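Local structure of mediator of RNA polymerase II transcription subunit 18 (Schizosaccharomyces pombe, 3C0T) at residues F35-R40 with S121-I126; S54-C59 with W78-E83. The protein serves as a component of Mediator, the coactivator complex that conveys information from gene-specific regulatory proteins to the basal RNA polymerase II machinery. One frame throughout, in Å; residues are numbered along the deposited sequence.

In the fold
From the N terminus, the chain runs through strand 2-10 and helix 15-25 into strand 27-41, whose later half supplies residues 35-40 of contact 1. Strand 56-61 then turns back beside it and pairs with strand 78-83 in contact 2, closing a short loop. Only after strand 95-104 and helix 109-115 does strand 118-133 return to the other edge of strand 27-41, so contact 1 closes a far longer loop with contact 2 nested inside. The two contacts, centred about 9 Å apart, are joined by backbone bonds between strands 27-41 and 56-61, and together they bind four neighbouring strands of the curled antiparallel sheet.

Contact 1. Residues F35-R40 with S121-I126; sequences FWVVYR and SHEYII
A classic beta bulge, in which Ser121 and His122 both face Val38, interrupts the antiparallel pairing of strands 27-41 and 118-133. Val38 N donates to His122 O (2.7 Å), and Val38 O receives Ser121 N (2.8 Å). Trp36 and Tyr124 exchange a pair of backbone bonds, Trp36 N lying 2.8 Å from Tyr124 O. Torsions of 56° and 52° about chi1 set CG of His122 and Tyr124 between backbone N and carbonyl carbon, folding both rings toward strand 27-41. There Val38 CB sits over one face of the imidazole, 3.6 Å from His122 CE1, and Trp36 CB lies over the Tyr124 ring, 3.8 Å from its CZ. Indole and phenol are nearly parallel but slid apart. On the opposite sheet face, Ile125 CG1 packs 3.7 Å from Phe35 CD1, while Glu123 OE1 approaches the edge of the same ring, 3.6 Å from CE2; this carboxylate also pairs with Arg150. Ser121 OG and His122 ND1 share a hydrogen bond of 2.7 Å near the imidazole plane, and NE2 bonds to the backbone of another protein's chain. Engaged at both nitrogens and packed against Val38, the imidazole is probably held in its rotation as part of the surface that receives this partner.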
loop_
_atom_site.group_PDB
_atom_site.type_symbol
_atom_site.label_atom_id
_atom_site.label_comp_id
_atom_site.label_asym_id
_atom_site.label_seq_id
_atom_site.Cartn_x
_atom_site.Cartn_y
_atom_site.Cartn_z
ATOM N N PHE A 35 -1.675 6.028 8.160
ATOM C CA PHE A 35 -2.735 6.942 7.762
ATOM C C PHE A 35 -2.247 7.571 6.456
ATOM O O PHE A 35 -1.163 8.164 6.409
ATOM C CB PHE A 35 -2.951 8.032 8.814
ATOM C CG PHE A 35 -4.292 8.699 8.721
ATOM C CD1 PHE A 35 -5.309 8.386 9.623
ATOM C CD2 PHE A 35 -4.558 9.611 7.708
ATOM C CE1 PHE A 35 -6.577 8.973 9.514
ATOM C CE2 PHE A 35 -5.826 10.204 7.587
ATOM C CZ PHE A 35 -6.834 9.881 8.493
ATOM N N TRP A 36 -3.035 7.420 5.396
ATOM C CA TRP A 36 -2.683 7.966 4.092
ATOM C C TRP A 36 -3.648 9.056 3.674
ATOM O O TRP A 36 -4.864 8.882 3.777
ATOM C CB TRP A 36 -2.729 6.883 3.006
ATOM C CG TRP A 36 -1.643 5.867 3.069
ATOM C CD1 TRP A 36 -1.595 4.768 3.878
ATOM C CD2 TRP A 36 -0.438 5.845 2.287
ATOM N NE1 TRP A 36 -0.442 4.067 3.647
ATOM C CE2 TRP A 36 0.287 4.700 2.675
ATOM C CE3 TRP A 36 0.096 6.681 1.296
ATOM C CZ2 TRP A 36 1.524 4.360 2.107
ATOM C CZ3 TRP A 36 1.331 6.347 0.729
ATOM C CH2 TRP A 36 2.028 5.191 1.136
ATOM N N VAL A 37 -3.107 10.173 3.200
ATOM C CA VAL A 37 -3.935 11.266 2.696
ATOM C C VAL A 37 -3.358 11.565 1.311
ATOM O O VAL A 37 -2.144 11.723 1.145
ATOM C CB VAL A 37 -3.882 12.536 3.605
ATOM C CG1 VAL A 37 -3.908 12.126 5.062
ATOM C CG2 VAL A 37 -2.648 13.356 3.309
ATOM N N VAL A 38 -4.227 11.609 0.311
ATOM C CA VAL A 38 -3.788 11.853 -1.051
ATOM C C VAL A 38 -4.214 13.229 -1.552
ATOM O O VAL A 38 -5.339 13.658 -1.316
ATOM C CB VAL A 38 -4.350 10.755 -1.983
ATOM C CG1 VAL A 38 -3.850 10.956 -3.403
ATOM C CG2 VAL A 38 -3.949 9.382 -1.458
ATOM N N TYR A 39 -3.298 13.912 -2.236
ATOM C CA TYR A 39 -3.552 15.244 -2.788
ATOM C C TYR A 39 -3.351 15.261 -4.291
ATOM O O TYR A 39 -2.401 14.679 -4.816
ATOM C CB TYR A 39 -2.622 16.288 -2.169
ATOM C CG TYR A 39 -3.013 16.701 -0.776
ATOM C CD1 TYR A 39 -2.695 15.908 0.324
ATOM C CD2 TYR A 39 -3.721 17.882 -0.556
ATOM C CE1 TYR A 39 -3.071 16.278 1.611
ATOM C CE2 TYR A 39 -4.106 18.261 0.731
ATOM C CZ TYR A 39 -3.776 17.452 1.804
ATOM O OH TYR A 39 -4.151 17.813 3.076
ATOM N N ARG A 40 -4.246 15.944 -4.988
ATOM C CA ARG A 40 -4.156 16.024 -6.437
ATOM C C ARG A 40 -3.915 17.469 -6.844
ATOM O O ARG A 40 -4.246 18.394 -6.099
ATOM C CB ARG A 40 -5.460 15.537 -7.060
ATOM C CG ARG A 40 -6.624 16.407 -6.674
ATOM C CD ARG A 40 -7.923 15.902 -7.226
ATOM N NE ARG A 40 -8.996 16.814 -6.849
ATOM C CZ ARG A 40 -10.270 16.659 -7.188
ATOM N NH1 ARG A 40 -11.171 17.550 -6.795
ATOM N NH2 ARG A 40 -10.642 15.614 -7.918
ATOM N N SER A 121 -7.764 14.990 -1.981
ATOM C CA SER A 121 -8.543 14.076 -2.808
ATOM C C SER A 121 -9.278 13.075 -1.914
ATOM O O SER A 121 -10.505 13.109 -1.800
ATOM C CB SER A 121 -7.634 13.322 -3.779
ATOM O OG SER A 121 -8.372 12.343 -4.495
ATOM N N HIS A 122 -8.520 12.187 -1.276
ATOM C CA HIS A 122 -9.100 11.180 -0.389
ATOM C C HIS A 122 -8.086 10.716 0.650
ATOM O O HIS A 122 -6.903 11.056 0.580
ATOM C CB HIS A 122 -9.579 9.971 -1.195
ATOM C CG HIS A 122 -8.514 9.353 -2.047
ATOM N ND1 HIS A 122 -7.966 9.997 -3.138
ATOM C CD2 HIS A 122 -7.891 8.153 -1.969
ATOM C CE1 HIS A 122 -7.055 9.219 -3.695
ATOM N NE2 HIS A 122 -6.990 8.094 -3.006
ATOM N N GLU A 123 -8.563 9.943 1.619
ATOM C CA GLU A 123 -7.701 9.423 2.664
ATOM C C GLU A 123 -8.191 8.058 3.114
ATOM O O GLU A 123 -9.366 7.718 2.955
ATOM C CB GLU A 123 -7.680 10.367 3.864
ATOM C CG GLU A 123 -9.035 10.535 4.550
ATOM C CD GLU A 123 -8.947 11.397 5.793
ATOM O OE1 GLU A 123 -8.091 12.302 5.826
ATOM O OE2 GLU A 123 -9.735 11.181 6.734
ATOM N N TYR A 124 -7.278 7.272 3.670
ATOM C CA TYR A 124 -7.632 5.955 4.170
ATOM C C TYR A 124 -6.579 5.471 5.147
ATOM O O TYR A 124 -5.534 6.105 5.337
ATOM C CB TYR A 124 -7.795 4.935 3.022
ATOM C CG TYR A 124 -6.623 4.865 2.077
ATOM C CD1 TYR A 124 -6.504 5.765 1.025
ATOM C CD2 TYR A 124 -5.608 3.918 2.260
ATOM C CE1 TYR A 124 -5.405 5.736 0.175
ATOM C CE2 TYR A 124 -4.503 3.873 1.415
ATOM C CZ TYR A 124 -4.407 4.788 0.371
ATOM O OH TYR A 124 -3.327 4.753 -0.481
ATOM N N ILE A 125 -6.872 4.343 5.770
ATOM C CA ILE A 125 -5.986 3.755 6.751
ATOM C C ILE A 125 -5.597 2.345 6.321
ATOM O O ILE A 125 -6.418 1.609 5.772
ATOM C CB ILE A 125 -6.686 3.718 8.129
ATOM C CG1 ILE A 125 -6.739 5.135 8.705
ATOM C CG2 ILE A 125 -5.973 2.746 9.069
ATOM C CD1 ILE A 125 -7.530 5.254 9.997
ATOM N N ILE A 126 -4.333 1.990 6.533
ATOM C CA ILE A 126 -3.857 0.656 6.193
ATOM C C ILE A 126 -3.549 -0.086 7.487
ATOM O O ILE A 126 -2.786 0.393 8.341
ATOM C CB ILE A 126 -2.569 0.666 5.326
ATOM C CG1 ILE A 126 -2.847 1.289 3.950
ATOM C CG2 ILE A 126 -2.072 -0.765 5.130
ATOM C CD1 ILE A 126 -3.979 0.623 3.184
#

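Contact 2. Residues S54-C59 with W78-E83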
loop_
_atom_site.group_PDB
_atom_site.type_symbol
_atom_site.label_atom_id
_atom_site.label_comp_id
_atom_site.label_asym_id
_atom_site.label_seq_id
_atom_site.Cartn_x
_atom_site.Cartn_y
_atom_site.Cartn_z
ATOM N N SER A 54 0.518 11.657 -10.590
ATOM C CA SER A 54 1.134 12.930 -10.224
ATOM C C SER A 54 0.574 13.419 -8.888
ATOM O O SER A 54 0.918 14.506 -8.425
ATOM C CB SER A 54 0.874 13.986 -11.305
ATOM O OG SER A 54 -0.493 14.375 -11.312
ATOM N N TRP A 55 -0.294 12.617 -8.278
ATOM C CA TRP A 55 -0.885 12.978 -6.992
ATOM C C TRP A 55 0.091 12.667 -5.860
ATOM O O TRP A 55 0.846 11.686 -5.918
ATOM C CB TRP A 55 -2.197 12.220 -6.780
ATOM C CG TRP A 55 -3.252 12.539 -7.810
ATOM C CD1 TRP A 55 -3.092 13.273 -8.960
ATOM C CD2 TRP A 55 -4.628 12.129 -7.788
ATOM N NE1 TRP A 55 -4.280 13.342 -9.647
ATOM C CE2 TRP A 55 -5.239 12.651 -8.956
ATOM C CE3 TRP A 55 -5.403 11.371 -6.898
ATOM C CZ2 TRP A 55 -6.594 12.441 -9.257
ATOM C CZ3 TRP A 55 -6.755 11.161 -7.193
ATOM C CH2 TRP A 55 -7.335 11.695 -8.367
ATOM N N LEU A 56 0.081 13.523 -4.844
ATOM C CA LEU A 56 0.947 13.378 -3.682
ATOM C C LEU A 56 0.267 12.474 -2.669
ATOM O O LEU A 56 -0.848 12.751 -2.221
ATOM C CB LEU A 56 1.219 14.755 -3.061
ATOM C CG LEU A 56 2.547 15.461 -3.372
ATOM C CD1 LEU A 56 3.223 14.868 -4.585
ATOM C CD2 LEU A 56 2.279 16.943 -3.576
ATOM N N ARG A 57 0.949 11.394 -2.310
ATOM C CA ARG A 57 0.418 10.424 -1.363
ATOM C C ARG A 57 1.222 10.505 -0.073
ATOM O O ARG A 57 2.386 10.111 -0.027
ATOM C CB ARG A 57 0.501 9.033 -1.998
ATOM C CG ARG A 57 -0.274 8.979 -3.311
ATOM C CD ARG A 57 0.065 7.790 -4.208
ATOM N NE ARG A 57 -0.630 7.931 -5.487
ATOM C CZ ARG A 57 -1.939 7.756 -5.645
ATOM N NH1 ARG A 57 -2.690 7.413 -4.612
ATOM N NH2 ARG A 57 -2.511 7.976 -6.822
ATOM N N LEU A 58 0.595 11.040 0.971
ATOM C CA LEU A 58 1.257 11.212 2.254
ATOM C C LEU A 58 0.966 10.082 3.218
ATOM O O LEU A 58 -0.188 9.708 3.434
ATOM C CB LEU A 58 0.842 12.547 2.877
ATOM C CG LEU A 58 1.481 13.850 2.361
ATOM C CD1 LEU A 58 2.061 13.682 0.984
ATOM C CD2 LEU A 58 0.411 14.936 2.352
ATOM N N CYS A 59 2.025 9.540 3.806
ATOM C CA CYS A 59 1.873 8.441 4.737
ATOM C C CYS A 59 2.462 8.745 6.100
ATOM O O CYS A 59 3.615 9.159 6.222
ATOM C CB CYS A 59 2.524 7.175 4.181
ATOM S SG CYS A 59 2.439 5.785 5.333
ATOM N N TRP A 78 5.849 12.751 7.924
ATOM C CA TRP A 78 5.112 12.200 6.802
ATOM C C TRP A 78 6.047 11.780 5.697
ATOM O O TRP A 78 7.024 12.460 5.412
ATOM C CB TRP A 78 4.150 13.230 6.206
ATOM C CG TRP A 78 3.006 13.612 7.071
ATOM C CD1 TRP A 78 2.989 14.578 8.034
ATOM C CD2 TRP A 78 1.693 13.047 7.044
ATOM N NE1 TRP A 78 1.743 14.653 8.607
ATOM C CE2 TRP A 78 0.927 13.724 8.016
ATOM C CE3 TRP A 78 1.087 12.034 6.288
ATOM C CZ2 TRP A 78 -0.418 13.419 8.256
ATOM C CZ3 TRP A 78 -0.246 11.731 6.527
ATOM C CH2 TRP A 78 -0.985 12.424 7.503
ATOM N N SER A 79 5.757 10.644 5.085
ATOM C CA SER A 79 6.540 10.201 3.952
ATOM C C SER A 79 5.670 10.657 2.790
ATOM O O SER A 79 4.444 10.524 2.826
ATOM C CB SER A 79 6.706 8.689 3.953
ATOM O OG SER A 79 7.708 8.306 4.875
ATOM N N MET A 80 6.296 11.222 1.773
ATOM C CA MET A 80 5.558 11.725 0.631
ATOM C C MET A 80 5.879 10.886 -0.596
ATOM O O MET A 80 7.038 10.749 -0.982
ATOM C CB MET A 80 5.932 13.185 0.421
ATOM C CG MET A 80 5.018 13.959 -0.480
ATOM S SD MET A 80 5.288 15.722 -0.190
ATOM C CE MET A 80 6.940 15.903 -0.810
ATOM N N TYR A 81 4.847 10.318 -1.207
ATOM C CA TYR A 81 5.058 9.474 -2.367
ATOM C C TYR A 81 4.443 9.936 -3.676
ATOM O O TYR A 81 3.409 10.604 -3.712
ATOM C CB TYR A 81 4.534 8.062 -2.102
ATOM C CG TYR A 81 5.262 7.272 -1.039
ATOM C CD1 TYR A 81 4.996 7.473 0.315
ATOM C CD2 TYR A 81 6.183 6.285 -1.393
ATOM C CE1 TYR A 81 5.625 6.703 1.291
ATOM C CE2 TYR A 81 6.821 5.511 -0.424
ATOM C CZ TYR A 81 6.536 5.723 0.914
ATOM O OH TYR A 81 7.159 4.950 1.875
ATOM N N LEU A 82 5.108 9.546 -4.756
ATOM C CA LEU A 82 4.651 9.803 -6.112
ATOM C C LEU A 82 4.706 8.411 -6.732
ATOM O O LEU A 82 5.788 7.857 -6.947
ATOM C CB LEU A 82 5.589 10.756 -6.860
ATOM C CG LEU A 82 5.378 12.250 -6.601
ATOM C CD1 LEU A 82 6.373 13.045 -7.438
ATOM C CD2 LEU A 82 3.944 12.649 -6.961
ATOM N N GLU A 83 3.542 7.833 -6.993
ATOM C CA GLU A 83 3.496 6.495 -7.565
ATOM C C GLU A 83 2.992 6.534 -8.999
ATOM O O GLU A 83 1.894 7.015 -9.272
ATOM C CB GLU A 83 2.613 5.593 -6.693
ATOM C CG GLU A 83 2.962 5.707 -5.205
ATOM C CD GLU A 83 2.124 4.817 -4.308
ATOM O OE1 GLU A 83 0.943 4.571 -4.633
ATOM O OE2 GLU A 83 2.649 4.376 -3.261
HETATM O O HOH W 1 1.114 9.407 -7.198
#
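With CG anti to the carbonyl carbon (chi1 -58°) and the chain extended as far as NE, Arg57 meets Glu83, whose CG is likewise anti to its carbonyl carbon (chi1 -48°). The two side chains cross at about a right angle. Glu83 OE1 touches Arg57 CD at 3.4 Å but stays 3.8 Å from NE; the salt bridge is thus long, and with OE1 well out of the guanidinium plane it rests on charge alone. The NE hydrogen goes instead to a water 2.9 Å from Arg57 NE; this water also accepts from Glu83 N and donates to Trp55 O, joining the two segments. NH1 and NH2 both bond to the backbone of another protein's chain, NH2 also to Pro52 O. A leucine in its place would probably leave Pro52 O and the partner chain's backbone without these donors, deprive the water of NE, and remove a charge near Glu83. Paired backbone bonds link Arg57 with Tyr81 (Arg57 O to Tyr81 N 2.7 Å) and Cys59 with Ser79. Leu58 and Met80 share the sheet face opposite that of Arg57 and Tyr81, Leu58 CD1 lying 3.3 Å from Met80 CG; Leu58 CB also packs 3.5 Å from Trp78 CE3, and Leu56 CD1 meets Leu82 CD2. Strands 27-41, 56-61, 78-83 and 95-104, each paired with the next, form an antiparallel meander, of which this contact is the middle step.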